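PDB 2BOY: 3-chlorocatechol 1,2-dioxygenase from Rhodococcus opacus, which probably catalyses the intradiol ring cleavage of chlorinated catechols by molecular oxygen, using a bound ferric ion, in a modified ortho-pathway for aromatic breakdown. Local coordinates for residues A[82-87]-A[91-96]; A[167-172]-A[177-182]; A[62-65]-A[71-74]. All blocks are in the same frame, centred on the assembly; numbering follows the deposited sequence.

Contact 1. Residues A[82-87]-A[91-96]; sequences GAPELS and TMPMRD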
loop_
_atom_site.group_PDB
_atom_site.type_symbol
_atom_site.label_atom_id
_atom_site.label_comp_id
_atom_site.label_asym_id
_atom_site.label_seq_id
_atom_site.Cartn_x
_atom_site.Cartn_y
_atom_site.Cartn_z
ATOM N N GLY A 82 -15.023 25.101 -2.650
ATOM C CA GLY A 82 -15.063 26.439 -3.167
ATOM C C GLY A 82 -15.834 26.675 -4.459
ATOM O O GLY A 82 -15.742 27.775 -5.003
ATOM N N ALA A 83 -16.577 25.691 -4.947
ATOM C CA ALA A 83 -17.356 25.897 -6.199
ATOM C C ALA A 83 -18.283 27.104 -6.094
ATOM O O ALA A 83 -18.787 27.410 -4.992
ATOM C CB ALA A 83 -18.173 24.605 -6.562
ATOM N N PRO A 84 -18.524 27.799 -7.207
ATOM C CA PRO A 84 -19.367 29.002 -7.183
ATOM C C PRO A 84 -20.820 28.711 -6.773
ATOM O O PRO A 84 -21.387 27.664 -7.107
ATOM C CB PRO A 84 -19.280 29.523 -8.625
ATOM C CG PRO A 84 -18.937 28.281 -9.445
ATOM C CD PRO A 84 -18.040 27.476 -8.572
ATOM N N GLU A 85 -21.402 29.616 -6.009
ATOM C CA GLU A 85 -22.837 29.582 -5.712
ATOM C C GLU A 85 -23.532 29.980 -7.008
ATOM O O GLU A 85 -23.279 31.062 -7.549
ATOM C CB GLU A 85 -23.195 30.597 -4.620
ATOM C CG GLU A 85 -22.155 30.680 -3.496
ATOM C CD GLU A 85 -22.657 31.430 -2.253
ATOM O OE1 GLU A 85 -23.407 32.415 -2.427
ATOM O OE2 GLU A 85 -22.302 31.021 -1.106
ATOM N N LEU A 86 -24.342 29.078 -7.550
ATOM C CA LEU A 86 -24.986 29.327 -8.853
ATOM C C LEU A 86 -26.169 30.258 -8.651
ATOM O O LEU A 86 -26.706 30.349 -7.556
ATOM C CB LEU A 86 -25.473 27.997 -9.445
ATOM C CG LEU A 86 -24.400 26.931 -9.619
ATOM C CD1 LEU A 86 -24.982 25.666 -10.297
ATOM C CD2 LEU A 86 -23.204 27.439 -10.398
ATOM N N SER A 87 -26.592 30.944 -9.700
ATOM C CA SER A 87 -27.746 31.834 -9.564
ATOM C C SER A 87 -28.916 31.294 -10.376
ATOM O O SER A 87 -28.730 30.582 -11.388
ATOM C CB SER A 87 -27.374 33.232 -10.070
ATOM O OG SER A 87 -26.785 33.131 -11.376
ATOM N N THR A 91 -27.556 26.761 -13.317
ATOM C CA THR A 91 -26.867 26.176 -14.467
ATOM C C THR A 91 -25.418 25.878 -14.103
ATOM O O THR A 91 -24.672 26.785 -13.646
ATOM C CB THR A 91 -26.913 27.194 -15.637
ATOM O OG1 THR A 91 -28.286 27.495 -15.941
ATOM C CG2 THR A 91 -26.342 26.555 -16.898
ATOM N N MET A 92 -24.991 24.627 -14.275
ATOM C CA MET A 92 -23.618 24.254 -13.970
ATOM C C MET A 92 -22.649 25.029 -14.870
ATOM O O MET A 92 -23.024 25.333 -16.028
ATOM C CB MET A 92 -23.402 22.744 -14.171
ATOM C CG MET A 92 -24.190 21.826 -13.163
ATOM S SD MET A 92 -23.674 22.102 -11.449
ATOM C CE MET A 92 -22.139 21.208 -11.401
ATOM N N PRO A 93 -21.465 25.393 -14.354
ATOM C CA PRO A 93 -20.483 26.146 -15.159
ATOM C C PRO A 93 -20.040 25.360 -16.378
ATOM O O PRO A 93 -19.537 24.225 -16.246
ATOM C CB PRO A 93 -19.341 26.443 -14.173
ATOM C CG PRO A 93 -20.046 26.485 -12.778
ATOM C CD PRO A 93 -21.040 25.273 -12.931
ATOM N N MET A 94 -20.345 25.929 -17.564
ATOM C CA MET A 94 -20.092 25.247 -18.818
ATOM C C MET A 94 -19.506 26.253 -19.819
ATOM O O MET A 94 -19.759 27.454 -19.720
ATOM C CB MET A 94 -21.418 24.702 -19.376
ATOM C CG MET A 94 -21.936 23.541 -18.586
ATOM S SD MET A 94 -23.418 22.828 -19.231
ATOM C CE MET A 94 -24.602 23.986 -18.648
ATOM N N ARG A 95 -18.755 25.752 -20.786
ATOM C CA ARG A 95 -18.161 26.635 -21.789
ATOM C C ARG A 95 -19.235 27.063 -22.780
ATOM O O ARG A 95 -20.244 26.380 -22.909
ATOM C CB ARG A 95 -17.031 25.912 -22.522
ATOM C CG ARG A 95 -15.805 25.748 -21.581
ATOM C CD ARG A 95 -14.851 24.645 -21.989
ATOM N NE ARG A 95 -15.369 23.281 -21.804
ATOM C CZ ARG A 95 -14.600 22.199 -21.903
ATOM N NH1 ARG A 95 -13.305 22.330 -22.198
ATOM N NH2 ARG A 95 -15.101 20.989 -21.728
ATOM N N ASP A 96 -19.014 28.178 -23.495
ATOM C CA ASP A 96 -20.021 28.621 -24.471
ATOM C C ASP A 96 -20.306 27.603 -25.576
ATOM O O ASP A 96 -21.358 27.671 -26.225
ATOM C CB ASP A 96 -19.766 30.008 -25.105
ATOM C CG ASP A 96 -18.343 30.222 -25.596
ATOM O OD1 ASP A 96 -17.616 29.262 -25.922
ATOM O OD2 ASP A 96 -17.877 31.380 -25.722
HETATM O O HOH W 1 -26.676 29.332 -12.711
#
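The CG corners of the Pro84 and Pro93 rings touch at 3.9 Å, the rings set obliquely, and this pair starts a small apolar seam. Further along the first segment, Leu86 makes the most extensive contact. Its CG stands beside the backbone N and opposite the carbonyl carbon (chi1 -57°), which carries the branch toward 91-96, where its methyls part: CD1 of Leu86 comes within 4.0 Å of SD of Met92, and CD2 of Leu86 rests 4.0 Å from CD of Pro93, Leu86 and Pro93 crossing at about a right angle. Both methyls also lie against the carbonyl oxygen of Thr91, CD1 of Leu86 being 3.5 Å from that O. An alanine here would lack both methyls and is likely to leave Met92 SD and the Pro93 ring without their shared apolar neighbour. At Ser87 the contact turns polar: a water lies 2.7 Å from Ser87 O, to which it can donate, and accepts from Thr91 N at 2.8 Å. Both segments belong to one irregular loop between helix 56-64 and strand 102-110, hydrogen-bonded through its backbone to Lys148 and Arg160, with Leu86 on Leu159 and Ile149, at the surface of the intradiol dioxygenase beta barrel.

Contact 2. Residues A[167-172]-A[177-182]; sequences YEIPKN and ALLAAA
Ile169 and Leu179 form the buried apolar part of this contact, and one methyl does the work on the helix side. CD1 of Leu179 reaches over to the branch point of Ile169, 3.8 Å from its CB, and sits nearly as close to both arms, at 4.0 Å from CG1 and from CG2 of Ile169. The methyl thus rests over the branch point, about equally far from both arms, with the side chains at about a right angle. In Ile169 it is CG2 that stands opposite the backbone N, while CG1 (chi1 -52°) runs beside that N and takes CD1 of Ile169 away from the helix. One residue therefore serves two sides: its branch receives Leu179, and its side chain also touches the bound benzhydroxamic acid.

A second kind of packing uses the aliphatic part of a charged side chain. The chain of Lys171 passes along Ala180, with CG of Lys171 3.8 Å from CB of Ala180; bent at chi2 and chi4, it runs alongside the methyl, NZ of Lys171 still 4.2 Å from CB of Ala180.

Backbone proximity is the third element. Carbonyl O of Lys171 lies 3.7 Å from N of Ala177, while Ala177 O takes a hydrogen bond from Ala181 N at 2.9 Å within the helix.

Strand 167-168 is antiparallel to strand 187-197, which carries the iron ligands His191 and His193, and a short loop, 169-173, leads from it into helix 174-181. Leu179 and Leu178 of this helix pack on Phe54 of helix 47-54, and Ile169 rests on Val53 there; beyond, Leu178 touches Val10 of the second subunit.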
loop_
_atom_site.group_PDB
_atom_site.type_symbol
_atom_site.label_atom_id
_atom_site.label_comp_id
_atom_site.label_asym_id
_atom_site.label_seq_id
_atom_site.Cartn_x
_atom_site.Cartn_y
_atom_site.Cartn_z
ATOM N N TYR A 167 -16.120 7.508 -17.166
ATOM C CA TYR A 167 -14.739 7.911 -16.834
ATOM C C TYR A 167 -13.860 6.629 -16.848
ATOM O O TYR A 167 -14.294 5.631 -16.271
ATOM C CB TYR A 167 -14.762 8.514 -15.389
ATOM C CG TYR A 167 -13.415 8.995 -14.843
ATOM C CD1 TYR A 167 -12.676 8.234 -13.916
ATOM C CD2 TYR A 167 -12.888 10.221 -15.241
ATOM C CE1 TYR A 167 -11.423 8.686 -13.436
ATOM C CE2 TYR A 167 -11.656 10.677 -14.759
ATOM C CZ TYR A 167 -10.923 9.900 -13.879
ATOM O OH TYR A 167 -9.699 10.369 -13.429
ATOM N N GLU A 168 -12.670 6.638 -17.494
ATOM C CA GLU A 168 -11.665 5.626 -17.239
ATOM C C GLU A 168 -10.614 6.174 -16.258
ATOM O O GLU A 168 -10.130 7.295 -16.415
ATOM C CB GLU A 168 -10.975 5.232 -18.566
ATOM C CG GLU A 168 -11.225 3.799 -18.999
ATOM C CD GLU A 168 -10.317 3.325 -20.128
ATOM O OE1 GLU A 168 -10.297 3.989 -21.188
ATOM O OE2 GLU A 168 -9.651 2.269 -19.949
ATOM N N ILE A 169 -10.257 5.400 -15.238
ATOM C CA ILE A 169 -9.049 5.705 -14.463
ATOM C C ILE A 169 -7.870 5.722 -15.460
ATOM O O ILE A 169 -7.676 4.751 -16.170
ATOM C CB ILE A 169 -8.815 4.612 -13.372
ATOM C CG1 ILE A 169 -10.078 4.384 -12.511
ATOM C CG2 ILE A 169 -7.550 4.916 -12.509
ATOM C CD1 ILE A 169 -10.777 5.641 -12.015
ATOM N N PRO A 170 -7.075 6.795 -15.516
ATOM C CA PRO A 170 -6.051 6.932 -16.589
ATOM C C PRO A 170 -4.930 5.907 -16.520
ATOM O O PRO A 170 -4.374 5.711 -15.434
ATOM C CB PRO A 170 -5.523 8.362 -16.389
ATOM C CG PRO A 170 -6.632 9.001 -15.574
ATOM C CD PRO A 170 -7.075 7.946 -14.602
ATOM N N LYS A 171 -4.616 5.217 -17.617
ATOM C CA LYS A 171 -3.523 4.206 -17.593
ATOM C C LYS A 171 -2.158 4.837 -17.352
ATOM O O LYS A 171 -1.216 4.144 -16.933
ATOM C CB LYS A 171 -3.465 3.336 -18.881
ATOM C CG LYS A 171 -2.632 2.039 -18.711
ATOM C CD LYS A 171 -1.910 1.601 -19.974
ATOM C CE LYS A 171 -0.637 0.806 -19.637
ATOM N NZ LYS A 171 -0.504 -0.479 -20.396
ATOM N N ASN A 172 -2.079 6.151 -17.549
ATOM C CA ASN A 172 -0.820 6.899 -17.447
ATOM C C ASN A 172 -0.321 7.101 -15.987
ATOM O O ASN A 172 0.680 7.797 -15.739
ATOM C CB ASN A 172 -0.902 8.238 -18.215
ATOM C CG ASN A 172 -1.949 9.236 -17.646
ATOM O OD1 ASN A 172 -1.987 9.525 -16.438
ATOM N ND2 ASN A 172 -2.787 9.803 -18.550
ATOM N N ALA A 177 -2.320 1.763 -14.280
ATOM C CA ALA A 177 -1.356 0.717 -14.723
ATOM C C ALA A 177 -1.646 -0.624 -14.087
ATOM O O ALA A 177 -1.524 -1.656 -14.733
ATOM C CB ALA A 177 0.101 1.123 -14.440
ATOM N N LEU A 178 -1.990 -0.634 -12.794
ATOM C CA LEU A 178 -2.376 -1.892 -12.162
ATOM C C LEU A 178 -3.650 -2.507 -12.800
ATOM O O LEU A 178 -3.722 -3.722 -13.036
ATOM C CB LEU A 178 -2.624 -1.672 -10.661
ATOM C CG LEU A 178 -3.355 -2.805 -9.935
ATOM C CD1 LEU A 178 -2.486 -4.074 -9.880
ATOM C CD2 LEU A 178 -3.686 -2.325 -8.541
ATOM N N LEU A 179 -4.670 -1.672 -13.028
ATOM C CA LEU A 179 -5.938 -2.163 -13.596
ATOM C C LEU A 179 -5.612 -2.817 -14.946
ATOM O O LEU A 179 -6.087 -3.923 -15.277
ATOM C CB LEU A 179 -6.897 -0.996 -13.833
ATOM C CG LEU A 179 -7.569 -0.498 -12.552
ATOM C CD1 LEU A 179 -8.082 0.922 -12.695
ATOM C CD2 LEU A 179 -8.657 -1.472 -12.072
ATOM N N ALA A 180 -4.786 -2.123 -15.713
ATOM C CA ALA A 180 -4.399 -2.623 -17.030
ATOM C C ALA A 180 -3.653 -3.971 -16.923
ATOM O O ALA A 180 -4.004 -4.984 -17.602
ATOM C CB ALA A 180 -3.578 -1.555 -17.784
ATOM N N ALA A 181 -2.696 -4.034 -15.995
ATOM C CA ALA A 181 -1.914 -5.258 -15.791
ATOM C C ALA A 181 -2.724 -6.430 -15.252
ATOM O O ALA A 181 -2.397 -7.586 -15.546
ATOM C CB ALA A 181 -0.682 -4.979 -14.891
ATOM N N ALA A 182 -3.782 -6.163 -14.474
ATOM C CA ALA A 182 -4.647 -7.254 -13.956
ATOM C C ALA A 182 -5.793 -7.676 -14.899
ATOM O O ALA A 182 -6.622 -8.506 -14.523
ATOM C CB ALA A 182 -5.241 -6.898 -12.566
#

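Contact 3. Residues A[62-65]-A[71-74]; sequences VAAE and QSSI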
loop_
_atom_site.group_PDB
_atom_site.type_symbol
_atom_site.label_atom_id
_atom_site.label_comp_id
_atom_site.label_asym_id
_atom_site.label_seq_id
_atom_site.Cartn_x
_atom_site.Cartn_y
_atom_site.Cartn_z
ATOM N N VAL A 62 -19.763 0.258 5.370
ATOM C CA VAL A 62 -19.959 0.159 6.836
ATOM C C VAL A 62 -20.559 1.447 7.427
ATOM O O VAL A 62 -21.442 1.389 8.296
ATOM C CB VAL A 62 -18.731 -0.366 7.688
ATOM C CG1 VAL A 62 -17.604 -0.848 6.881
ATOM C CG2 VAL A 62 -18.324 0.581 8.821
ATOM N N ALA A 63 -20.076 2.587 6.953
ATOM C CA ALA A 63 -20.604 3.895 7.353
ATOM C C ALA A 63 -22.104 3.994 7.055
ATOM O O ALA A 63 -22.887 4.539 7.877
ATOM C CB ALA A 63 -19.853 5.006 6.614
ATOM N N ALA A 64 -22.501 3.424 5.916
ATOM C CA ALA A 64 -23.859 3.553 5.416
ATOM C C ALA A 64 -24.884 2.840 6.312
ATOM O O ALA A 64 -26.026 3.279 6.364
ATOM C CB ALA A 64 -23.987 3.057 3.958
ATOM N N GLU A 65 -24.467 1.778 7.004
ATOM C CA GLU A 65 -25.364 1.107 7.957
ATOM C C GLU A 65 -25.980 2.035 9.037
ATOM O O GLU A 65 -27.057 1.728 9.566
ATOM C CB GLU A 65 -24.763 -0.139 8.636
ATOM C CG GLU A 65 -23.644 -0.954 8.008
ATOM C CD GLU A 65 -23.091 -1.966 9.016
ATOM O OE1 GLU A 65 -21.886 -1.913 9.356
ATOM O OE2 GLU A 65 -23.874 -2.811 9.509
ATOM N N GLN A 71 -30.030 7.079 0.359
ATOM C CA GLN A 71 -28.870 6.269 0.064
ATOM C C GLN A 71 -27.612 7.102 -0.199
ATOM O O GLN A 71 -27.678 8.131 -0.855
ATOM C CB GLN A 71 -29.146 5.339 -1.117
ATOM C CG GLN A 71 -27.994 4.312 -1.390
ATOM C CD GLN A 71 -27.662 3.390 -0.194
ATOM O OE1 GLN A 71 -26.962 3.780 0.738
ATOM N NE2 GLN A 71 -28.151 2.136 -0.258
ATOM N N SER A 72 -26.475 6.631 0.304
ATOM C CA SER A 72 -25.216 7.391 0.246
ATOM C C SER A 72 -24.261 6.650 -0.671
ATOM O O SER A 72 -24.526 5.496 -1.011
ATOM C CB SER A 72 -24.577 7.470 1.643
ATOM O OG SER A 72 -24.509 6.159 2.177
ATOM N N SER A 73 -23.126 7.282 -1.010
ATOM C CA SER A 73 -22.083 6.588 -1.773
ATOM C C SER A 73 -20.695 7.152 -1.501
ATOM O O SER A 73 -20.556 8.099 -0.708
ATOM C CB SER A 73 -22.392 6.595 -3.271
ATOM O OG SER A 73 -21.535 5.650 -3.925
ATOM N N ILE A 74 -19.663 6.590 -2.139
ATOM C CA ILE A 74 -18.305 7.104 -1.915
ATOM C C ILE A 74 -18.205 8.545 -2.365
ATOM O O ILE A 74 -18.941 8.979 -3.263
ATOM C CB ILE A 74 -17.202 6.253 -2.589
ATOM C CG1 ILE A 74 -17.290 6.363 -4.132
ATOM C CG2 ILE A 74 -17.283 4.747 -2.157
ATOM C CD1 ILE A 74 -16.112 5.691 -4.842
#
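The end of helix 56-64 and the loop that leads from it toward the barrel meet in this contact, a helix-to-loop junction between the helical N-terminal part of the intradiol dioxygenase and its catalytic beta core. It is small, and one pair carries most of it. The methyl of Ala64 points at the loop and comes 3.6 Å from OG of Ser72, an apolar group laid against a hydroxyl. That hydroxyl has its polar partners outside the two segments, in Glu60, one turn earlier on the same helix, and in Asn67, so Ser72 is tied to the helix through Glu60 and to the following loop through Asn67. With chi1 at 51°, OG lies between the backbone N and the carbonyl carbon, on the side where the Ala64 methyl is found.

Gln71 approaches more loosely, its OE1 lying 4.4 Å from Ala64 CB. Its amide is held on several sides: NE2 bonds to Glu227 and OE1 to Lys225, which is likely to polarise the carbonyl. Three residues further on, Ile74 packs on Glu56 and Glu60 and touches the benzhydroxamic acid, so this loop leads from the helix into the ligand pocket. The side chain of Gln71 folds back on its own backbone through chi2 (58°), and OE1 accepts the N-H of Ser72 at 2.9 Å, on a lone pair in the carbonyl plane.

How the contacts relate
Along the chain the order is contact 3, contact 1, contact 2, each closing before the next opens. Contact 3 joins the last part of helix 56-64 to the loop after it, contact 1 lies further along that same loop, before strand 102-110, and contact 2 joins strand 167-168 to helix 174-181. Their centres stand 26 to 30 Å apart; the nearest atoms of contacts 2 and 3 are about 9 Å apart, and contacts 1 and 3 lie on opposite sides of the chain's centre. Contacts 2 and 3 each supply a residue to the benzhydroxamic acid pocket and reach the second subunit, linking pocket and dimer partner, whereas contact 1 lies at the surface, packed on strands of the barrel and touched by no other chain.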